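Local coordinates for Xcc_ctr_pt (Xanthomonas campestris pv. campestris, PDB 6NJW), which is probably a metal-dependent nuclease of the Class 2 OLD family, represented here by its C-terminal region with the Toprim domain, at residues P136-A140 against G141-E145. Residues are numbered along the deposited sequence; the frame is centred on the assembly and turned at random.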
loop_
_atom_site.group_PDB
_atom_site.type_symbol
_atom_site.label_atom_id
_atom_site.label_comp_id
_atom_site.label_asym_id
_atom_site.label_seq_id
_atom_site.Cartn_x
_atom_site.Cartn_y
_atom_site.Cartn_z
ATOM N N PRO A 136 -2.856 -9.353 -6.816
ATOM C CA PRO A 136 -3.833 -9.659 -7.879
ATOM C C PRO A 136 -4.226 -8.433 -8.687
ATOM O O PRO A 136 -4.383 -8.529 -9.909
ATOM C CB PRO A 136 -5.023 -10.248 -7.111
ATOM C CG PRO A 136 -4.441 -10.710 -5.803
ATOM C CD PRO A 136 -3.374 -9.720 -5.484
ATOM N N GLU A 137 -4.364 -7.270 -8.049
ATOM C CA GLU A 137 -4.635 -6.057 -8.822
ATOM C C GLU A 137 -3.524 -5.795 -9.835
ATOM O O GLU A 137 -3.792 -5.551 -11.017
ATOM C CB GLU A 137 -4.816 -4.854 -7.896
ATOM C CG GLU A 137 -4.642 -3.527 -8.639
ATOM C CD GLU A 137 -5.479 -2.381 -8.084
ATOM O OE1 GLU A 137 -6.013 -2.500 -6.958
ATOM O OE2 GLU A 137 -5.602 -1.347 -8.791
ATOM N N LEU A 138 -2.263 -5.863 -9.400
ATOM C CA LEU A 138 -1.166 -5.606 -10.330
ATOM C C LEU A 138 -1.138 -6.628 -11.457
ATOM O O LEU A 138 -0.838 -6.285 -12.606
ATOM C CB LEU A 138 0.170 -5.606 -9.593
ATOM C CG LEU A 138 0.339 -4.543 -8.513
ATOM C CD1 LEU A 138 1.662 -4.761 -7.805
ATOM C CD2 LEU A 138 0.277 -3.156 -9.151
ATOM N N PHE A 139 -1.415 -7.900 -11.146
ATOM C CA PHE A 139 -1.431 -8.908 -12.198
ATOM C C PHE A 139 -2.501 -8.598 -13.230
ATOM O O PHE A 139 -2.266 -8.716 -14.436
ATOM C CB PHE A 139 -1.661 -10.305 -11.615
ATOM C CG PHE A 139 -1.339 -11.407 -12.576
ATOM C CD1 PHE A 139 -2.281 -11.843 -13.488
ATOM C CD2 PHE A 139 -0.081 -11.986 -12.590
ATOM C CE1 PHE A 139 -1.983 -12.845 -14.386
ATOM C CE2 PHE A 139 0.224 -12.988 -13.485
ATOM C CZ PHE A 139 -0.732 -13.414 -14.389
ATOM N N ALA A 140 -3.692 -8.223 -12.768
ATOM C CA ALA A 140 -4.784 -7.910 -13.676
ATOM C C ALA A 140 -4.625 -6.527 -14.290
ATOM O O ALA A 140 -5.047 -6.310 -15.429
ATOM C CB ALA A 140 -6.122 -8.011 -12.937
ATOM N N GLY A 141 -3.995 -5.600 -13.571
ATOM C CA GLY A 141 -3.891 -4.229 -14.032
ATOM C C GLY A 141 -2.613 -3.872 -14.765
ATOM O O GLY A 141 -2.107 -2.758 -14.600
ATOM N N GLY A 142 -2.070 -4.788 -15.564
ATOM C CA GLY A 142 -1.015 -4.457 -16.504
ATOM C C GLY A 142 0.349 -5.048 -16.218
ATOM O O GLY A 142 1.226 -4.952 -17.082
ATOM N N LEU A 143 0.573 -5.662 -15.056
ATOM C CA LEU A 143 1.868 -6.259 -14.744
ATOM C C LEU A 143 1.868 -7.785 -14.876
ATOM O O LEU A 143 2.756 -8.446 -14.323
ATOM C CB LEU A 143 2.310 -5.848 -13.336
ATOM C CG LEU A 143 2.806 -4.405 -13.196
ATOM C CD1 LEU A 143 2.993 -4.013 -11.730
ATOM C CD2 LEU A 143 4.089 -4.187 -13.980
ATOM N N ALA A 144 0.911 -8.350 -15.619
ATOM C CA ALA A 144 0.778 -9.805 -15.709
ATOM C C ALA A 144 2.073 -10.469 -16.162
ATOM O O ALA A 144 2.559 -11.411 -15.525
ATOM C CB ALA A 144 -0.362 -10.164 -16.666
ATOM N N GLU A 145 2.650 -9.987 -17.261
ATOM C CA GLU A 145 3.788 -10.675 -17.866
ATOM C C GLU A 145 5.053 -10.535 -17.024
ATOM O O GLU A 145 5.842 -11.484 -16.918
ATOM C CB GLU A 145 4.026 -10.152 -19.283
ATOM C CG GLU A 145 5.323 -10.634 -19.914
ATOM C CD GLU A 145 5.217 -10.803 -21.421
ATOM O OE1 GLU A 145 4.232 -10.301 -22.013
ATOM O OE2 GLU A 145 6.120 -11.441 -22.011
#
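Phe-139 and Ala-144 meet five residues apart, where helix 134-154 bends. The backbone of Ala-144 lies over one face of the Phe-139 ring. Ala-144 CA stands 3.9 Å from the Phe-139 ring centroid, 10° off the normal, which makes a CH-pi contact. Ala-144 CB leans over the CE1 side of the ring, 3.9 Å from Phe-139 CE1. The side chain of Phe-139 sets off away from residues 141-145, but CG is anti to the backbone N (chi1 -165°), and this carries the ring back under Ala-144. Beyond the contact, the ring also packs on Trp-169, Val-170 and Leu-181 of the neighbouring helices.

Gly-141 is held through its backbone. Gly-141 N donates a short, bent hydrogen bond to Glu-137 O (2.6 Å). The next bond has a wider span: Leu-143 N reaches Leu-138 O at 2.9 Å, five residues back. Gly-142 sits between them with a positive phi, where a CB would press on the carbonyl O of Gly-141, so the position suits glycine. Leu-138 O is also touched by Leu-143 CB at 3.3 Å. The two leucine side chains run side by side and point the same way, with Leu-138 CD2 3.8 Å from Leu-143 CD1. Leu-138 also touches Pro-207 and Met-147.

Before the kink, the side chain of Glu-137 lies about 8 Å from the magnesium ion bound by Asp-82 and Tyr-209 at the Toprim metal site. The axes of the two short segments differ by 77°. This is a pi-type turn at a glycine pair, a sharp kink within the helix that follows strand 127-130, at one edge of the parallel Toprim sheet.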